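Local coordinates for protein transaminase (Bacillus megaterium, PDB 5G0A) that probably transfers amino groups between amines and carbonyl compounds with S selectivity, using pyridoxal-5'-phosphate as cofactor, at residues R138-T143 and E229-V234; A156-L161 and S187-A192. All blocks are in the same frame, centred on the assembly; numbering follows the deposited sequence.

Interaction 1: R138-T143 and E229-V234; sequences RPLVVT and EQVAAV
NH1 of Arg138 donates a hydrogen bond to O of Val231 at 3.0 Å, with an N-H...O angle of 160°. The oxygen lies nearly in the guanidinium plane, while the donor is tilted out of the carbonyl plane. CG of Arg138 stands anti to its own carbonyl carbon (chi1 -61°) and the extended chain carries the guanidinium past the Glu229 backbone, with CA of Glu229 over one face. A water bridges NE of Arg138 and O of Glu229, and NH1 also bonds to O of Gly263, so an alanine here would probably leave O of Val231 and O of Gly263 without this donor, and the water without the NE that holds it. Backbone bonds follow: Leu140 N to Gln230 O (2.9 Å), Ala232 N to Leu140 O (2.8 Å) and Val142 N to Ala233 O (2.9 Å). Strands 140-143 and 231-234 are thus parallel neighbours in the central sheet of the fold-type I aminotransferase large domain. A beta bulge shifts their register by one residue between Leu140 and Val141; within it, N of Ala233 is buried without a partner. On the face carrying Leu140, Val142, Val231 and Val234, CG2 of Val142 meets CG1 of Val231 at 3.8 Å, and helix 214-226 covers them through Ile223. Val141 and Ala233 point to the other face, against helix 121-136. CD1 of Leu140 lies 3.6 Å from NE2 of Gln230, whose OE1 bonds to Ser184 of the second subunit.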
loop_
_atom_site.group_PDB
_atom_site.type_symbol
_atom_site.label_atom_id
_atom_site.label_comp_id
_atom_site.label_asym_id
_atom_site.label_seq_id
_atom_site.Cartn_x
_atom_site.Cartn_y
_atom_site.Cartn_z
ATOM N N ARG B 138 -0.258 -6.820 14.865
ATOM C CA ARG B 138 -0.840 -5.531 14.450
ATOM C C ARG B 138 0.082 -4.854 13.440
ATOM O O ARG B 138 1.306 -5.000 13.546
ATOM C CB ARG B 138 -0.988 -4.570 15.635
ATOM C CG ARG B 138 -1.892 -5.067 16.759
ATOM C CD ARG B 138 -1.830 -4.048 17.876
ATOM N NE ARG B 138 -2.416 -4.607 19.099
ATOM C CZ ARG B 138 -2.208 -4.078 20.309
ATOM N NH1 ARG B 138 -1.429 -3.008 20.438
ATOM N NH2 ARG B 138 -2.766 -4.654 21.387
ATOM N N PRO B 139 -0.491 -4.086 12.495
ATOM C CA PRO B 139 0.328 -3.533 11.392
ATOM C C PRO B 139 0.952 -2.155 11.599
ATOM O O PRO B 139 2.025 -1.894 11.060
ATOM C CB PRO B 139 -0.679 -3.429 10.235
ATOM C CG PRO B 139 -1.998 -3.174 10.925
ATOM C CD PRO B 139 -1.938 -4.060 12.164
ATOM N N LEU B 140 0.280 -1.242 12.289
ATOM C CA LEU B 140 0.711 0.139 12.251
ATOM C C LEU B 140 1.861 0.433 13.210
ATOM O O LEU B 140 1.891 -0.046 14.343
ATOM C CB LEU B 140 -0.457 1.081 12.539
ATOM C CG LEU B 140 -1.595 1.106 11.509
ATOM C CD1 LEU B 140 -2.611 2.156 11.923
ATOM C CD2 LEU B 140 -1.060 1.436 10.116
ATOM N N VAL B 141 2.821 1.216 12.729
ATOM C CA VAL B 141 3.872 1.709 13.617
ATOM C C VAL B 141 3.847 3.239 13.546
ATOM O O VAL B 141 3.690 3.838 12.457
ATOM C CB VAL B 141 5.277 1.160 13.227
ATOM C CG1 VAL B 141 6.363 1.860 14.053
ATOM C CG2 VAL B 141 5.341 -0.373 13.410
ATOM N N VAL B 142 3.993 3.867 14.703
ATOM C CA VAL B 142 3.992 5.323 14.823
ATOM C C VAL B 142 5.429 5.796 14.974
ATOM O O VAL B 142 6.158 5.334 15.875
ATOM C CB VAL B 142 3.183 5.760 16.067
ATOM C CG1 VAL B 142 3.223 7.277 16.220
ATOM C CG2 VAL B 142 1.758 5.251 15.963
ATOM N N THR B 143 5.811 6.711 14.083
ATOM C CA THR B 143 7.098 7.395 14.157
ATOM C C THR B 143 6.864 8.903 14.368
ATOM O O THR B 143 5.717 9.335 14.599
ATOM C CB THR B 143 7.889 7.133 12.868
ATOM O OG1 THR B 143 9.256 7.521 13.062
ATOM C CG2 THR B 143 7.250 7.899 11.668
ATOM N N GLU B 229 -5.959 -0.999 18.736
ATOM C CA GLU B 229 -5.913 -2.416 18.415
ATOM C C GLU B 229 -5.194 -2.736 17.085
ATOM O O GLU B 229 -4.943 -3.891 16.780
ATOM C CB GLU B 229 -7.323 -3.062 18.466
ATOM C CG GLU B 229 -8.266 -2.785 17.281
ATOM C CD GLU B 229 -8.789 -1.365 17.169
ATOM O OE1 GLU B 229 -8.624 -0.529 18.080
ATOM O OE2 GLU B 229 -9.398 -1.068 16.119
ATOM N N GLN B 230 -4.882 -1.730 16.277
ATOM C CA GLN B 230 -4.061 -2.051 15.108
ATOM C C GLN B 230 -2.706 -1.354 15.104
ATOM O O GLN B 230 -2.013 -1.370 14.092
ATOM C CB GLN B 230 -4.807 -1.847 13.793
ATOM C CG GLN B 230 -5.041 -0.406 13.402
ATOM C CD GLN B 230 -5.471 -0.302 11.941
ATOM O OE1 GLN B 230 -5.371 -1.277 11.178
ATOM N NE2 GLN B 230 -5.932 0.869 11.545
ATOM N N VAL B 231 -2.345 -0.751 16.236
ATOM C CA VAL B 231 -1.048 -0.078 16.376
ATOM C C VAL B 231 -0.097 -0.995 17.174
ATOM O O VAL B 231 -0.286 -1.221 18.356
ATOM C CB VAL B 231 -1.146 1.329 17.027
ATOM C CG1 VAL B 231 0.246 1.946 17.210
ATOM C CG2 VAL B 231 -2.005 2.269 16.172
ATOM N N ALA B 232 0.922 -1.518 16.505
ATOM C CA ALA B 232 1.947 -2.354 17.159
ATOM C C ALA B 232 2.833 -1.611 18.150
ATOM O O ALA B 232 3.127 -2.143 19.212
ATOM C CB ALA B 232 2.842 -3.039 16.103
ATOM N N ALA B 233 3.307 -0.427 17.759
ATOM C CA ALA B 233 4.432 0.231 18.416
ATOM C C ALA B 233 4.531 1.700 18.048
ATOM O O ALA B 233 4.068 2.138 16.981
ATOM C CB ALA B 233 5.748 -0.491 18.063
ATOM N N VAL B 234 5.156 2.454 18.946
ATOM C CA VAL B 234 5.677 3.767 18.651
ATOM C C VAL B 234 7.193 3.588 18.654
ATOM O O VAL B 234 7.744 2.985 19.580
ATOM C CB VAL B 234 5.296 4.780 19.759
ATOM C CG1 VAL B 234 5.916 6.135 19.446
ATOM C CG2 VAL B 234 3.771 4.929 19.837
HETATM O O HOH W 1 -4.589 -6.370 18.753
#

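Interaction 2: A156-L161 and S187-A192; sequences ATVTRL and SAVLMA
Val189 buries the most surface here, its two methyls set against Thr157 and Val158. CG2 of Val189 sits 3.4 Å from OG1 of Thr157 and also packs on CB of that threonine, while CG1 lies 3.4 Å from the Thr157 carbonyl oxygen. The valine thus spreads both branches toward the end of helix 153-157. Val158 adds its CG1, 3.8 Å from CG2 of Val189, the two side chains crossing at about a right angle.

Thr157 directs its side chain at the strand. The approach of OG1 to the Val189 methyl is plain van der Waals packing; OG1 is hydrogen-bonded to O of Gly154, about one turn back in the helix. With OG1 set between the backbone N and the carbonyl carbon (chi1 67°), the CG2 methyl of Thr157 is left facing CB of Ser187, 3.8 Å away, and the bond to Gly154 is consistent with that rotation. The hydroxyl of Ser187 is engaged with Ser187 of the second subunit.

Strand 189-192 is the outermost strand, within this chain, of the large-domain sheet of this class-III aminotransferase, and its alternating side chains Val189 and Met191 meet the connection that leaves helix 153-157. The same connection runs close to the cofactor, the Val158 side chain being about 8 Å from pyridoxal-5'-phosphate.

Arg160 carries the other end of the contact. Its chain bends at chi2 and chi3 (-56° and -36°), curling round the thioether so that CB and CG each lie 3.7 Å from SD of Met191 and NE lies 3.8 Å from it. Turned aside from the sulfur, the guanidinium reaches the second subunit, where NH2 bonds to OD1 of Asn225 and the group makes a cation-pi contact with Tyr226.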
loop_
_atom_site.group_PDB
_atom_site.type_symbol
_atom_site.label_atom_id
_atom_site.label_comp_id
_atom_site.label_asym_id
_atom_site.label_seq_id
_atom_site.Cartn_x
_atom_site.Cartn_y
_atom_site.Cartn_z
ATOM N N ALA B 156 13.108 2.813 6.267
ATOM C CA ALA B 156 12.773 4.082 5.616
ATOM C C ALA B 156 11.301 4.497 5.831
ATOM O O ALA B 156 11.006 5.682 5.926
ATOM C CB ALA B 156 13.108 4.032 4.127
ATOM N N THR B 157 10.388 3.532 5.952
ATOM C CA THR B 157 8.975 3.900 6.178
ATOM C C THR B 157 8.810 4.716 7.457
ATOM O O THR B 157 7.919 5.556 7.530
ATOM C CB THR B 157 7.993 2.697 6.214
ATOM O OG1 THR B 157 8.244 1.885 7.372
ATOM C CG2 THR B 157 8.089 1.854 4.900
ATOM N N VAL B 158 9.663 4.464 8.454
ATOM C CA VAL B 158 9.595 5.227 9.709
ATOM C C VAL B 158 10.578 6.386 9.786
ATOM O O VAL B 158 10.663 7.085 10.777
ATOM C CB VAL B 158 9.672 4.341 10.969
ATOM C CG1 VAL B 158 8.405 3.488 11.083
ATOM C CG2 VAL B 158 10.913 3.443 10.961
ATOM N N THR B 159 11.303 6.602 8.701
ATOM C CA THR B 159 12.182 7.754 8.611
ATOM C C THR B 159 11.390 8.892 7.988
ATOM O O THR B 159 10.918 8.789 6.850
ATOM C CB THR B 159 13.415 7.410 7.758
ATOM O OG1 THR B 159 14.250 6.523 8.514
ATOM C CG2 THR B 159 14.202 8.662 7.422
ATOM N N ARG B 160 11.193 9.953 8.762
ATOM C CA ARG B 160 10.470 11.135 8.276
ATOM C C ARG B 160 11.395 12.358 8.267
ATOM O O ARG B 160 11.017 13.468 8.622
ATOM C CB ARG B 160 9.195 11.378 9.102
ATOM C CG ARG B 160 8.163 10.264 9.041
ATOM C CD ARG B 160 7.733 9.918 7.621
ATOM N NE ARG B 160 7.673 11.090 6.754
ATOM C CZ ARG B 160 7.734 11.060 5.422
ATOM N NH1 ARG B 160 7.812 9.905 4.770
ATOM N NH2 ARG B 160 7.716 12.192 4.734
ATOM N N LEU B 161 12.630 12.120 7.848
ATOM C CA LEU B 161 13.603 13.189 7.680
ATOM C C LEU B 161 13.743 13.354 6.180
ATOM O O LEU B 161 14.318 12.502 5.522
ATOM C CB LEU B 161 14.941 12.796 8.334
ATOM C CG LEU B 161 15.998 13.903 8.405
ATOM C CD1 LEU B 161 15.497 15.062 9.247
ATOM C CD2 LEU B 161 17.296 13.349 8.967
ATOM N N SER B 187 2.917 0.803 2.982
ATOM C CA SER B 187 3.523 1.249 4.273
ATOM C C SER B 187 2.455 1.365 5.349
ATOM O O SER B 187 1.371 1.868 5.106
ATOM C CB SER B 187 4.384 2.525 4.153
ATOM O OG SER B 187 3.678 3.627 3.612
ATOM N N ALA B 188 2.740 0.851 6.537
ATOM C CA ALA B 188 1.756 0.911 7.600
ATOM C C ALA B 188 2.308 1.811 8.732
ATOM O O ALA B 188 2.667 1.317 9.773
ATOM C CB ALA B 188 1.523 -0.500 8.079
ATOM N N VAL B 189 2.448 3.101 8.467
ATOM C CA VAL B 189 3.157 4.024 9.354
ATOM C C VAL B 189 2.362 5.303 9.496
ATOM O O VAL B 189 1.843 5.870 8.503
ATOM C CB VAL B 189 4.599 4.353 8.842
ATOM C CG1 VAL B 189 5.264 5.468 9.666
ATOM C CG2 VAL B 189 5.453 3.092 8.800
ATOM N N LEU B 190 2.271 5.768 10.734
ATOM C CA LEU B 190 1.717 7.073 11.021
ATOM C C LEU B 190 2.815 7.999 11.505
ATOM O O LEU B 190 3.639 7.609 12.344
ATOM C CB LEU B 190 0.656 6.950 12.112
ATOM C CG LEU B 190 -0.485 5.982 11.897
ATOM C CD1 LEU B 190 -1.378 6.033 13.130
ATOM C CD2 LEU B 190 -1.257 6.318 10.619
ATOM N N MET B 191 2.820 9.230 11.004
ATOM C CA MET B 191 3.796 10.228 11.456
ATOM C C MET B 191 3.203 11.143 12.529
ATOM O O MET B 191 2.338 11.974 12.238
ATOM C CB MET B 191 4.345 11.075 10.283
ATOM C CG MET B 191 5.309 12.156 10.757
ATOM S SD MET B 191 5.967 13.171 9.426
ATOM C CE MET B 191 4.672 14.408 9.275
ATOM N N ALA B 192 3.697 10.995 13.756
ATOM C CA ALA B 192 3.292 11.841 14.897
ATOM C C ALA B 192 4.166 13.061 14.997
ATOM O O ALA B 192 5.207 13.146 14.328
ATOM C CB ALA B 192 3.360 11.030 16.196
#

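The two interactions lie 11 Å apart, centre to centre, on the same side of the chain's centre. Strand 140-144 stands between strands 231-236 and 189-192 in the seven-stranded sheet, so interaction 1 joins it to one neighbour while interaction 2 packs a loop on the other. Along the chain the order is 138-143, 156-161, 187-192 and 229-234, which places both segments of interaction 2 between those of interaction 1. Direct bonds tie them together: OG1 of Thr143 is 2.7 Å from O of Val158, and Thr143 also pairs through its backbone with Ala192. Both interactions reach the second subunit, placing this part of the sheet at the subunit interface.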